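Local atomic coordinates of ribonucleoside-diphosphate reductase (Pseudomonas aeruginosa, PDB entry 5IM3), a protein that probably reduces ribonucleoside diphosphates to deoxyribonucleotides, the precursors of DNA, and binds dATP as an allosteric effector. Residues A[676-682]-A[858-862]; A[669-675]-A[845-849]; A[666-670]-A[786-791]; A[662-667]-A[779-785]. All coordinates share one frame; numbering follows the deposited sequence.

Interaction 1 (A[676-682]-A[858-862])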
loop_
_atom_site.group_PDB
_atom_site.type_symbol
_atom_site.label_atom_id
_atom_site.label_comp_id
_atom_site.label_asym_id
_atom_site.label_seq_id
_atom_site.Cartn_x
_atom_site.Cartn_y
_atom_site.Cartn_z
ATOM N N TYR A 676 -17.059 26.068 -22.758
ATOM C CA TYR A 676 -15.647 26.010 -23.107
ATOM C C TYR A 676 -15.302 24.689 -23.782
ATOM O O TYR A 676 -14.437 24.650 -24.663
ATOM C CB TYR A 676 -14.783 26.223 -21.860
ATOM C CG TYR A 676 -13.483 26.957 -22.132
ATOM C CD1 TYR A 676 -12.856 26.874 -23.368
ATOM C CD2 TYR A 676 -12.886 27.738 -21.150
ATOM C CE1 TYR A 676 -11.673 27.545 -23.620
ATOM C CE2 TYR A 676 -11.701 28.413 -21.391
ATOM C CZ TYR A 676 -11.099 28.312 -22.628
ATOM O OH TYR A 676 -9.923 28.975 -22.883
ATOM N N GLY A 677 -15.980 23.608 -23.407
ATOM C CA GLY A 677 -15.735 22.318 -24.020
ATOM C C GLY A 677 -16.604 22.055 -25.233
ATOM O O GLY A 677 -17.495 21.201 -25.193
ATOM N N SER A 678 -16.347 22.774 -26.324
ATOM C CA SER A 678 -17.158 22.643 -27.527
ATOM C C SER A 678 -16.368 23.152 -28.720
ATOM O O SER A 678 -15.417 23.927 -28.576
ATOM C CB SER A 678 -18.477 23.411 -27.400
ATOM O OG SER A 678 -18.236 24.804 -27.278
ATOM N N ASP A 679 -16.776 22.700 -29.908
ATOM C CA ASP A 679 -16.181 23.212 -31.136
ATOM C C ASP A 679 -16.451 24.702 -31.300
ATOM O O ASP A 679 -15.667 25.408 -31.947
ATOM C CB ASP A 679 -16.717 22.437 -32.342
ATOM C CG ASP A 679 -16.238 20.997 -32.371
ATOM O OD1 ASP A 679 -15.682 20.534 -31.352
ATOM O OD2 ASP A 679 -16.422 20.327 -33.410
ATOM N N ALA A 680 -17.542 25.200 -30.712
ATOM C CA ALA A 680 -17.888 26.609 -30.852
ATOM C C ALA A 680 -16.946 27.506 -30.058
ATOM O O ALA A 680 -16.683 28.641 -30.472
ATOM C CB ALA A 680 -19.336 26.839 -30.417
ATOM N N ALA A 681 -16.435 27.029 -28.920
ATOM C CA ALA A 681 -15.452 27.807 -28.170
ATOM C C ALA A 681 -14.098 27.792 -28.865
ATOM O O ALA A 681 -13.398 28.813 -28.908
ATOM C CB ALA A 681 -15.321 27.265 -26.748
ATOM N N ILE A 682 -13.706 26.637 -29.401
ATOM C CA ILE A 682 -12.466 26.547 -30.162
ATOM C C ILE A 682 -12.520 27.477 -31.368
ATOM O O ILE A 682 -11.519 28.106 -31.734
ATOM C CB ILE A 682 -12.214 25.084 -30.571
ATOM C CG1 ILE A 682 -11.774 24.278 -29.345
ATOM C CG2 ILE A 682 -11.182 24.995 -31.688
ATOM C CD1 ILE A 682 -11.560 22.800 -29.613
ATOM N N TRP A 858 -9.837 20.327 -24.845
ATOM C CA TRP A 858 -10.442 21.581 -25.286
ATOM C C TRP A 858 -9.515 22.762 -25.023
ATOM O O TRP A 858 -9.386 23.658 -25.865
ATOM C CB TRP A 858 -11.786 21.798 -24.589
ATOM C CG TRP A 858 -12.801 20.742 -24.881
ATOM C CD1 TRP A 858 -13.257 19.789 -24.020
ATOM C CD2 TRP A 858 -13.499 20.533 -26.117
ATOM N NE1 TRP A 858 -14.189 18.996 -24.642
ATOM C CE2 TRP A 858 -14.354 19.432 -25.930
ATOM C CE3 TRP A 858 -13.478 21.168 -27.363
ATOM C CZ2 TRP A 858 -15.185 18.951 -26.941
ATOM C CZ3 TRP A 858 -14.301 20.686 -28.367
ATOM C CH2 TRP A 858 -15.145 19.591 -28.149
ATOM N N ILE A 859 -8.862 22.781 -23.859
ATOM C CA ILE A 859 -7.982 23.892 -23.507
ATOM C C ILE A 859 -6.747 23.898 -24.399
ATOM O O ILE A 859 -6.240 24.964 -24.773
ATOM C CB ILE A 859 -7.601 23.813 -22.015
ATOM C CG1 ILE A 859 -8.851 23.664 -21.141
ATOM C CG2 ILE A 859 -6.814 25.044 -21.592
ATOM C CD1 ILE A 859 -9.858 24.775 -21.307
ATOM N N VAL A 860 -6.236 22.715 -24.745
ATOM C CA VAL A 860 -5.056 22.632 -25.598
ATOM C C VAL A 860 -5.397 23.057 -27.021
ATOM O O VAL A 860 -4.689 23.868 -27.630
ATOM C CB VAL A 860 -4.472 21.209 -25.559
ATOM C CG1 VAL A 860 -3.359 21.052 -26.589
ATOM C CG2 VAL A 860 -3.960 20.889 -24.164
ATOM N N GLU A 861 -6.480 22.505 -27.578
ATOM C CA GLU A 861 -6.856 22.832 -28.950
ATOM C C GLU A 861 -7.175 24.313 -29.098
ATOM O O GLU A 861 -6.847 24.928 -30.119
ATOM C CB GLU A 861 -8.051 21.985 -29.387
ATOM C CG GLU A 861 -7.674 20.732 -30.159
ATOM C CD GLU A 861 -7.041 21.047 -31.501
ATOM O OE1 GLU A 861 -7.175 22.200 -31.968
ATOM O OE2 GLU A 861 -6.404 20.145 -32.084
ATOM N N ALA A 862 -7.826 24.900 -28.093
ATOM C CA ALA A 862 -8.096 26.332 -28.123
ATOM C C ALA A 862 -6.797 27.125 -28.125
ATOM O O ALA A 862 -6.620 28.054 -28.921
ATOM C CB ALA A 862 -8.963 26.725 -26.929
#
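G677 lies against the indole of W858, and its lack of a side chain lets the backbone settle directly on the aromatic surface. Its CA stands 3.4 Å from the centroid of the W858 five-membered ring and 8° off the ring normal, a CH-pi contact squarely over the face; S678 N follows on the same side, displaced toward the rim. A second CH-pi contact reverses the roles, since 676-682 now supplies the ring: I859 CD1 sits 3.9 Å from the centroid of the Y676 ring, above its middle.

The turn beneath the indole has a definite form. G677 is the centre of an inverse gamma turn, and S678 follows at the N-cap of helix 679-707, where its OG accepts a weak bond of 3.3 Å from A681 N and also pairs with P675 O. Through the contacts of G677 and I682 the start of this helix packs on helix 856-866 within the barrel domain.

Apolar contact continues along the rim of the indole. I682 holds CG1 anti to its carbonyl carbon (chi1 -73°) and runs straight on from there, which delivers CD1 to the ring edge, 3.4 Å from W858 CE3 and 3.6 Å from E861 CB. A862 CB lies more loosely, 4.4 Å from I682 CG1 and near the edge of the Y676 ring.

Polar groups play a smaller part. D679 OD1 lies in the indole plane at its edge, 3.3 Å from W858 CZ3, where the ring hydrogens would be expected to suit a carboxylate oxygen. Y676 OH is hydrogen-bonded to I785 O, and E861 forms a salt bridge with R898.

Interaction 2 (A[669-675]-A[845-849])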
loop_
_atom_site.group_PDB
_atom_site.type_symbol
_atom_site.label_atom_id
_atom_site.label_comp_id
_atom_site.label_asym_id
_atom_site.label_seq_id
_atom_site.Cartn_x
_atom_site.Cartn_y
_atom_site.Cartn_z
ATOM N N LEU A 669 -17.217 33.872 -23.362
ATOM C CA LEU A 669 -17.941 32.664 -23.747
ATOM C C LEU A 669 -19.339 32.649 -23.140
ATOM O O LEU A 669 -20.314 32.304 -23.818
ATOM C CB LEU A 669 -17.164 31.418 -23.314
ATOM C CG LEU A 669 -15.851 31.094 -24.026
ATOM C CD1 LEU A 669 -15.181 29.905 -23.357
ATOM C CD2 LEU A 669 -16.072 30.812 -25.501
ATOM N N TYR A 670 -19.456 33.014 -21.861
ATOM C CA TYR A 670 -20.767 33.070 -21.221
ATOM C C TYR A 670 -21.724 33.952 -22.011
ATOM O O TYR A 670 -22.876 33.576 -22.258
ATOM C CB TYR A 670 -20.635 33.595 -19.788
ATOM C CG TYR A 670 -19.907 32.683 -18.819
ATOM C CD1 TYR A 670 -19.911 31.301 -18.982
ATOM C CD2 TYR A 670 -19.224 33.210 -17.730
ATOM C CE1 TYR A 670 -19.249 30.473 -18.091
ATOM C CE2 TYR A 670 -18.558 32.392 -16.837
ATOM C CZ TYR A 670 -18.575 31.024 -17.020
ATOM O OH TYR A 670 -17.917 30.208 -16.129
ATOM N N LEU A 671 -21.264 35.140 -22.414
ATOM C CA LEU A 671 -22.138 36.075 -23.115
ATOM C C LEU A 671 -22.625 35.527 -24.446
ATOM O O LEU A 671 -23.657 35.980 -24.948
ATOM C CB LEU A 671 -21.415 37.404 -23.334
ATOM C CG LEU A 671 -21.105 38.208 -22.071
ATOM C CD1 LEU A 671 -20.345 39.480 -22.417
ATOM C CD2 LEU A 671 -22.385 38.543 -21.315
ATOM N N GLN A 672 -21.905 34.576 -25.031
ATOM C CA GLN A 672 -22.338 33.901 -26.243
ATOM C C GLN A 672 -23.000 32.561 -25.951
ATOM O O GLN A 672 -23.453 31.888 -26.882
ATOM C CB GLN A 672 -21.143 33.705 -27.183
ATOM C CG GLN A 672 -20.397 34.997 -27.503
ATOM C CD GLN A 672 -19.128 34.759 -28.294
ATOM O OE1 GLN A 672 -19.163 34.634 -29.517
ATOM N NE2 GLN A 672 -17.997 34.694 -27.597
ATOM N N HIS A 673 -23.079 32.169 -24.677
ATOM C CA HIS A 673 -23.639 30.878 -24.277
ATOM C C HIS A 673 -22.897 29.727 -24.947
ATOM O O HIS A 673 -23.496 28.727 -25.354
ATOM C CB HIS A 673 -25.137 30.813 -24.573
ATOM C CG HIS A 673 -25.943 31.815 -23.807
ATOM N ND1 HIS A 673 -26.174 33.092 -24.268
ATOM C CD2 HIS A 673 -26.560 31.730 -22.604
ATOM C CE1 HIS A 673 -26.907 33.749 -23.386
ATOM N NE2 HIS A 673 -27.153 32.946 -22.367
ATOM N N ILE A 674 -21.583 29.869 -25.062
ATOM C CA ILE A 674 -20.717 28.832 -25.615
ATOM C C ILE A 674 -20.038 28.124 -24.448
ATOM O O ILE A 674 -19.339 28.785 -23.664
ATOM C CB ILE A 674 -19.668 29.413 -26.575
ATOM C CG1 ILE A 674 -20.342 30.155 -27.733
ATOM C CG2 ILE A 674 -18.771 28.295 -27.104
ATOM C CD1 ILE A 674 -19.354 30.832 -28.674
ATOM N N PRO A 675 -20.210 26.811 -24.287
ATOM C CA PRO A 675 -19.420 26.099 -23.277
ATOM C C PRO A 675 -17.975 25.983 -23.724
ATOM O O PRO A 675 -17.684 25.830 -24.913
ATOM C CB PRO A 675 -20.100 24.727 -23.191
ATOM C CG PRO A 675 -20.759 24.549 -24.512
ATOM C CD PRO A 675 -21.177 25.923 -24.958
ATOM N N LYS A 845 -25.370 22.947 -17.519
ATOM C CA LYS A 845 -24.341 22.108 -16.915
ATOM C C LYS A 845 -23.055 22.157 -17.732
ATOM O O LYS A 845 -21.952 22.142 -17.174
ATOM C CB LYS A 845 -24.836 20.667 -16.785
ATOM C CG LYS A 845 -25.864 20.441 -15.683
ATOM C CD LYS A 845 -26.116 18.954 -15.477
ATOM C CE LYS A 845 -26.922 18.689 -14.221
ATOM N NZ LYS A 845 -28.313 19.199 -14.336
ATOM N N ASP A 846 -23.181 22.224 -19.060
ATOM C CA ASP A 846 -22.010 22.303 -19.927
ATOM C C ASP A 846 -21.415 23.707 -19.935
ATOM O O ASP A 846 -20.191 23.869 -19.872
ATOM C CB ASP A 846 -22.385 21.882 -21.349
ATOM C CG ASP A 846 -22.879 20.450 -21.421
ATOM O OD1 ASP A 846 -22.449 19.634 -20.577
ATOM O OD2 ASP A 846 -23.694 20.139 -22.317
ATOM N N LEU A 847 -22.268 24.731 -20.009
ATOM C CA LEU A 847 -21.777 26.101 -20.117
ATOM C C LEU A 847 -21.047 26.539 -18.857
ATOM O O LEU A 847 -20.115 27.347 -18.935
ATOM C CB LEU A 847 -22.939 27.050 -20.409
ATOM C CG LEU A 847 -22.594 28.542 -20.440
ATOM C CD1 LEU A 847 -21.593 28.843 -21.541
ATOM C CD2 LEU A 847 -23.862 29.364 -20.617
ATOM N N TYR A 848 -21.451 26.032 -17.696
ATOM C CA TYR A 848 -20.834 26.389 -16.428
ATOM C C TYR A 848 -20.033 25.234 -15.844
ATOM O O TYR A 848 -19.866 25.125 -14.630
ATOM C CB TYR A 848 -21.891 26.903 -15.459
ATOM C CG TYR A 848 -22.371 28.252 -15.918
ATOM C CD1 TYR A 848 -21.699 29.401 -15.555
ATOM C CD2 TYR A 848 -23.453 28.372 -16.769
ATOM C CE1 TYR A 848 -22.111 30.633 -15.994
ATOM C CE2 TYR A 848 -23.872 29.599 -17.211
ATOM C CZ TYR A 848 -23.197 30.730 -16.825
ATOM O OH TYR A 848 -23.611 31.966 -17.264
ATOM N N ALA A 849 -19.503 24.388 -16.720
ATOM C CA ALA A 849 -18.515 23.421 -16.293
ATOM C C ALA A 849 -17.290 24.162 -15.779
ATOM O O ALA A 849 -16.919 25.219 -16.289
ATOM C CB ALA A 849 -18.139 22.498 -17.447
HETATM O O HOH W 1 -18.167 27.978 -14.980
#
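P675 and L847 bring the two backbones within 3.9 Å of each other, CA to CA, where the chain has just left one helix and is about to leave another. H673 departs from helix 665-672 with positive phi (57°), and the bonds I674 N to L669 O and H673 N to Y670 O close the last turn. Y848 is the first residue to leave helix 842-847.

L847 packs between these helix ends. With CG anti to the backbone N (chi1 175°), it sends CD1 to within 3.1 Å of I674 O, a tight fit, while CD2 lies 4.1 Å from H673 CD2. P675 CB meets D846 O at 3.4 Å.

The rings of Y670 and Y848 form an offset stack, their centroids 4.5 Å apart and their planes at 21°. L847 O approaches the Y670 ring differently, in its plane at the edge and 3.4 Å from CE1. A water accepts from Y670 OH and donates to A849 O, while T788 OG1 supplies a further bond to the same hydroxyl. Y848 OH and H673 NE2 both bond to the carboxylate of D812.

In the barrel domain, a helix C terminus closed by a Schellman motif is thus packed against the end of a second helix.

Interaction 3 (A[666-670]-A[786-791])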
loop_
_atom_site.group_PDB
_atom_site.type_symbol
_atom_site.label_atom_id
_atom_site.label_comp_id
_atom_site.label_asym_id
_atom_site.label_seq_id
_atom_site.Cartn_x
_atom_site.Cartn_y
_atom_site.Cartn_z
ATOM N N GLN A 666 -13.281 33.547 -20.681
ATOM C CA GLN A 666 -14.346 32.693 -20.167
ATOM C C GLN A 666 -15.651 33.469 -20.051
ATOM O O GLN A 666 -16.718 32.965 -20.417
ATOM C CB GLN A 666 -13.935 32.106 -18.815
ATOM C CG GLN A 666 -15.040 31.367 -18.064
ATOM C CD GLN A 666 -15.419 30.048 -18.709
ATOM O OE1 GLN A 666 -14.985 28.985 -18.270
ATOM N NE2 GLN A 666 -16.237 30.111 -19.752
ATOM N N ASP A 667 -15.584 34.707 -19.555
ATOM C CA ASP A 667 -16.782 35.530 -19.456
ATOM C C ASP A 667 -17.328 35.888 -20.833
ATOM O O ASP A 667 -18.546 36.006 -21.004
ATOM C CB ASP A 667 -16.481 36.793 -18.652
ATOM C CG ASP A 667 -16.226 36.502 -17.182
ATOM O OD1 ASP A 667 -16.236 35.312 -16.800
ATOM O OD2 ASP A 667 -16.006 37.460 -16.412
ATOM N N ALA A 668 -16.453 36.058 -21.824
ATOM C CA ALA A 668 -16.927 36.296 -23.182
ATOM C C ALA A 668 -17.665 35.079 -23.727
ATOM O O ALA A 668 -18.630 35.222 -24.484
ATOM C CB ALA A 668 -15.757 36.669 -24.093
ATOM N N LEU A 669 -17.217 33.872 -23.362
ATOM C CA LEU A 669 -17.941 32.664 -23.747
ATOM C C LEU A 669 -19.339 32.649 -23.140
ATOM O O LEU A 669 -20.314 32.304 -23.818
ATOM C CB LEU A 669 -17.164 31.418 -23.314
ATOM C CG LEU A 669 -15.851 31.094 -24.026
ATOM C CD1 LEU A 669 -15.181 29.905 -23.357
ATOM C CD2 LEU A 669 -16.072 30.812 -25.501
ATOM N N TYR A 670 -19.456 33.014 -21.861
ATOM C CA TYR A 670 -20.767 33.070 -21.221
ATOM C C TYR A 670 -21.724 33.952 -22.011
ATOM O O TYR A 670 -22.876 33.576 -22.258
ATOM C CB TYR A 670 -20.635 33.595 -19.788
ATOM C CG TYR A 670 -19.907 32.683 -18.819
ATOM C CD1 TYR A 670 -19.911 31.301 -18.982
ATOM C CD2 TYR A 670 -19.224 33.210 -17.730
ATOM C CE1 TYR A 670 -19.249 30.473 -18.091
ATOM C CE2 TYR A 670 -18.558 32.392 -16.837
ATOM C CZ TYR A 670 -18.575 31.024 -17.020
ATOM O OH TYR A 670 -17.917 30.208 -16.129
ATOM N N GLU A 786 -8.236 31.532 -18.799
ATOM C CA GLU A 786 -8.514 30.452 -17.868
ATOM C C GLU A 786 -10.002 30.108 -17.875
ATOM O O GLU A 786 -10.849 31.008 -17.892
ATOM C CB GLU A 786 -8.096 30.848 -16.451
ATOM C CG GLU A 786 -6.608 31.131 -16.283
ATOM C CD GLU A 786 -5.786 29.867 -16.130
ATOM O OE1 GLU A 786 -6.353 28.838 -15.704
ATOM O OE2 GLU A 786 -4.574 29.901 -16.438
ATOM N N PRO A 787 -10.356 28.826 -17.856
ATOM C CA PRO A 787 -11.726 28.462 -17.493
ATOM C C PRO A 787 -11.961 28.757 -16.023
ATOM O O PRO A 787 -11.035 28.745 -15.211
ATOM C CB PRO A 787 -11.787 26.958 -17.784
ATOM C CG PRO A 787 -10.372 26.500 -17.641
ATOM C CD PRO A 787 -9.530 27.638 -18.140
ATOM N N THR A 788 -13.212 29.049 -15.685
ATOM C CA THR A 788 -13.564 29.311 -14.296
ATOM C C THR A 788 -13.066 28.179 -13.410
ATOM O O THR A 788 -13.383 27.009 -13.644
ATOM C CB THR A 788 -15.082 29.465 -14.162
ATOM O OG1 THR A 788 -15.532 30.521 -15.018
ATOM C CG2 THR A 788 -15.476 29.782 -12.720
ATOM N N TYR A 789 -12.272 28.527 -12.397
ATOM C CA TYR A 789 -11.766 27.507 -11.484
ATOM C C TYR A 789 -12.882 26.958 -10.600
ATOM O O TYR A 789 -12.921 25.755 -10.316
ATOM C CB TYR A 789 -10.628 28.074 -10.634
ATOM C CG TYR A 789 -9.898 27.020 -9.835
ATOM C CD1 TYR A 789 -9.002 26.153 -10.449
ATOM C CD2 TYR A 789 -10.105 26.888 -8.469
ATOM C CE1 TYR A 789 -8.333 25.186 -9.726
ATOM C CE2 TYR A 789 -9.439 25.924 -7.736
ATOM C CZ TYR A 789 -8.553 25.074 -8.371
ATOM O OH TYR A 789 -7.884 24.107 -7.655
ATOM N N GLN A 790 -13.798 27.818 -10.159
ATOM C CA GLN A 790 -14.978 27.365 -9.435
ATOM C C GLN A 790 -16.022 28.472 -9.459
ATOM O O GLN A 790 -15.697 29.644 -9.261
ATOM C CB GLN A 790 -14.640 26.972 -7.993
ATOM C CG GLN A 790 -13.835 28.010 -7.238
ATOM C CD GLN A 790 -13.415 27.530 -5.864
ATOM O OE1 GLN A 790 -13.866 26.484 -5.392
ATOM N NE2 GLN A 790 -12.540 28.290 -5.214
ATOM N N ASN A 791 -17.275 28.086 -9.708
ATOM C CA ASN A 791 -18.378 29.037 -9.786
ATOM C C ASN A 791 -18.742 29.641 -8.436
ATOM O O ASN A 791 -19.615 30.511 -8.386
ATOM C CB ASN A 791 -19.608 28.356 -10.387
ATOM C CG ASN A 791 -19.366 27.855 -11.797
ATOM O OD1 ASN A 791 -18.828 28.574 -12.640
ATOM N ND2 ASN A 791 -19.756 26.612 -12.060
HETATM O O HOH W 2 -10.917 33.609 -18.755
HETATM O O HOH W 1 -18.167 27.978 -14.980
#
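T788 meets Q666 and Y670 through two hydrogen bonds, one from its side chain and one from its backbone. T788 OG1 donates to Y670 OH at 2.6 Å. T788 N donates to Q666 OE1 at 3.1 Å, nearly straight at 164°, and arrives in the carbonyl plane on a lone pair of the amide oxygen.

Two waters extend the grip. The water on Y670 OH also donates to N791 OD1, so the tyrosine hydroxyl is both acceptor and donor; the amide nitrogen of N791 is bonded to Y848 O and G832 O. The other lies 3.0 Å from Q666 N and 2.7 Å from E786 O, bridging the two backbones.

Packing fills in around these bonds. Q666 has CG anti to the backbone N (chi1 171°) and then bends at chi2, bringing the amide oxygen round to T788 N and leaving CG 3.2 Å from T788 OG1. The two side chains cross at about a right angle. Q666 CB touches E786 O at 3.4 Å, and OE1 also rests against P787 CA.

The pattern is that of a helix face holding an extended loop: residues one turn apart on helix 665-672 bind the chain that leads into strand 792-795 of the barrel domain.

Interaction 4 (A[662-667]-A[779-785])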
loop_
_atom_site.group_PDB
_atom_site.type_symbol
_atom_site.label_atom_id
_atom_site.label_comp_id
_atom_site.label_asym_id
_atom_site.label_seq_id
_atom_site.Cartn_x
_atom_site.Cartn_y
_atom_site.Cartn_z
ATOM N N ILE A 662 -4.978 39.205 -23.698
ATOM C CA ILE A 662 -6.427 39.263 -23.559
ATOM C C ILE A 662 -6.826 38.767 -22.176
ATOM O O ILE A 662 -6.087 38.035 -21.509
ATOM C CB ILE A 662 -7.149 38.428 -24.641
ATOM C CG1 ILE A 662 -6.653 36.977 -24.618
ATOM C CG2 ILE A 662 -6.940 39.052 -26.016
ATOM C CD1 ILE A 662 -7.479 36.029 -25.468
ATOM N N MET A 663 -8.022 39.172 -21.754
ATOM C CA MET A 663 -8.631 38.659 -20.535
ATOM C C MET A 663 -10.144 38.717 -20.684
ATOM O O MET A 663 -10.679 39.350 -21.598
ATOM C CB MET A 663 -8.163 39.432 -19.293
ATOM C CG MET A 663 -8.384 40.933 -19.347
ATOM S SD MET A 663 -7.908 41.734 -17.799
ATOM C CE MET A 663 -8.225 43.449 -18.192
ATOM N N GLY A 664 -10.832 38.035 -19.770
ATOM C CA GLY A 664 -12.271 37.906 -19.861
ATOM C C GLY A 664 -12.742 36.907 -20.893
ATOM O O GLY A 664 -13.895 36.978 -21.326
ATOM N N PHE A 665 -11.882 35.968 -21.296
ATOM C CA PHE A 665 -12.254 35.014 -22.337
ATOM C C PHE A 665 -13.401 34.124 -21.878
ATOM O O PHE A 665 -14.392 33.947 -22.594
ATOM C CB PHE A 665 -11.042 34.169 -22.730
ATOM C CG PHE A 665 -11.304 33.236 -23.878
ATOM C CD1 PHE A 665 -11.167 33.669 -25.187
ATOM C CD2 PHE A 665 -11.697 31.927 -23.649
ATOM C CE1 PHE A 665 -11.411 32.816 -26.244
ATOM C CE2 PHE A 665 -11.944 31.069 -24.703
ATOM C CZ PHE A 665 -11.798 31.515 -26.002
ATOM N N GLN A 666 -13.281 33.547 -20.681
ATOM C CA GLN A 666 -14.346 32.693 -20.167
ATOM C C GLN A 666 -15.651 33.469 -20.051
ATOM O O GLN A 666 -16.718 32.965 -20.417
ATOM C CB GLN A 666 -13.935 32.106 -18.815
ATOM C CG GLN A 666 -15.040 31.367 -18.064
ATOM C CD GLN A 666 -15.419 30.048 -18.709
ATOM O OE1 GLN A 666 -14.985 28.985 -18.270
ATOM N NE2 GLN A 666 -16.237 30.111 -19.752
ATOM N N ASP A 667 -15.584 34.707 -19.555
ATOM C CA ASP A 667 -16.782 35.530 -19.456
ATOM C C ASP A 667 -17.328 35.888 -20.833
ATOM O O ASP A 667 -18.546 36.006 -21.004
ATOM C CB ASP A 667 -16.481 36.793 -18.652
ATOM C CG ASP A 667 -16.226 36.502 -17.182
ATOM O OD1 ASP A 667 -16.236 35.312 -16.800
ATOM O OD2 ASP A 667 -16.006 37.460 -16.412
ATOM N N THR A 779 -10.884 45.008 -13.309
ATOM C CA THR A 779 -11.907 45.206 -14.325
ATOM C C THR A 779 -13.118 44.298 -14.143
ATOM O O THR A 779 -14.125 44.493 -14.831
ATOM C CB THR A 779 -11.312 44.983 -15.720
ATOM O OG1 THR A 779 -10.764 43.662 -15.802
ATOM C CG2 THR A 779 -10.217 46.009 -16.008
ATOM N N GLY A 780 -13.043 43.316 -13.249
ATOM C CA GLY A 780 -14.190 42.484 -12.931
ATOM C C GLY A 780 -14.494 41.391 -13.931
ATOM O O GLY A 780 -15.669 41.070 -14.150
ATOM N N VAL A 781 -13.468 40.792 -14.537
ATOM C CA VAL A 781 -13.643 39.770 -15.561
ATOM C C VAL A 781 -12.820 38.541 -15.183
ATOM O O VAL A 781 -12.086 38.537 -14.195
ATOM C CB VAL A 781 -13.250 40.282 -16.964
ATOM C CG1 VAL A 781 -14.135 41.466 -17.366
ATOM C CG2 VAL A 781 -11.771 40.670 -17.006
ATOM N N SER A 782 -12.958 37.491 -15.986
ATOM C CA SER A 782 -12.234 36.252 -15.746
ATOM C C SER A 782 -10.763 36.397 -16.139
ATOM O O SER A 782 -10.376 37.295 -16.890
ATOM C CB SER A 782 -12.871 35.095 -16.518
ATOM O OG SER A 782 -12.962 35.386 -17.903
ATOM N N GLN A 783 -9.944 35.483 -15.624
ATOM C CA GLN A 783 -8.500 35.546 -15.829
ATOM C C GLN A 783 -8.130 35.120 -17.246
ATOM O O GLN A 783 -8.478 34.018 -17.679
ATOM C CB GLN A 783 -7.785 34.652 -14.818
ATOM C CG GLN A 783 -8.190 34.880 -13.372
ATOM C CD GLN A 783 -7.702 36.205 -12.832
ATOM O OE1 GLN A 783 -6.960 36.925 -13.502
ATOM N NE2 GLN A 783 -8.109 36.534 -11.611
ATOM N N SER A 784 -7.409 35.994 -17.952
ATOM C CA SER A 784 -6.845 35.729 -19.277
ATOM C C SER A 784 -7.671 34.739 -20.095
ATOM O O SER A 784 -8.753 35.087 -20.579
ATOM C CB SER A 784 -5.400 35.238 -19.141
ATOM O OG SER A 784 -5.320 34.104 -18.302
ATOM N N ILE A 785 -7.166 33.517 -20.270
ATOM C CA ILE A 785 -7.845 32.468 -21.021
ATOM C C ILE A 785 -8.278 31.328 -20.112
ATOM O O ILE A 785 -8.653 30.257 -20.600
ATOM C CB ILE A 785 -6.965 31.943 -22.169
ATOM C CG1 ILE A 785 -5.567 31.584 -21.651
ATOM C CG2 ILE A 785 -6.884 32.968 -23.287
ATOM C CD1 ILE A 785 -4.642 31.003 -22.702
HETATM O O HOH W 2 -10.917 33.609 -18.755
#
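S782 OG is gripped from two sides, accepting from D667 N at 3.2 Å (158°) and hydrogen-bonding to a water 2.8 Å away. The same water, held by Q666 N, lies close to Q783 O and ties the loop to the helix a second time.

The site is the turn from strand 659-663 to helix 665-672 in the ten-stranded alpha-beta barrel, with G664 at the N-cap position. Residues 779-785 present oxygens to amides at the start of the helix. S782 O receives G664 N at 3.0 Å, the donor lying above the carbonyl plane rather than on a lone pair, and S784 O takes a weak bond from F665 N. G664 has positive phi (77°) and no side chain, and its CA packs 3.9 Å from V781 CB.

Two CA-H...O contacts extend the join to the strand end, S784 CA to I662 O at 3.3 Å and M663 CA to S784 O. On one flank I662 CD1 meets I785 CG2 at 3.8 Å. M663 starts with CG between the backbone N and carbonyl carbon (chi1 56°) and then runs fully extended, so that it reaches T779 tip to tip, its CE 3.5 Å from T779 OG1, a hydroxyl bonded to I775 O.

Read from the N terminus, the first segments come as 662-667, 666-670, 669-675 and 676-682, and their partners follow in the same order, from 779-785 to 858-862. Each contact closes a loop of more than 110 residues; loops whose segments do not overlap cross, while 4 and 3, and 3 and 2, start from overlapping parts of helix 665-672. Interactions 4 and 3 hold the loop between helix 773-779 and strand 792-795 along that helix; interactions 2 and 1 add helices 842-847 and 856-866, the last against the start of helix 679-707. Further hydrogen bonds join 2 to 3 and 1 to 4, with one water shared by 2 and 3 and a different one by 3 and 4.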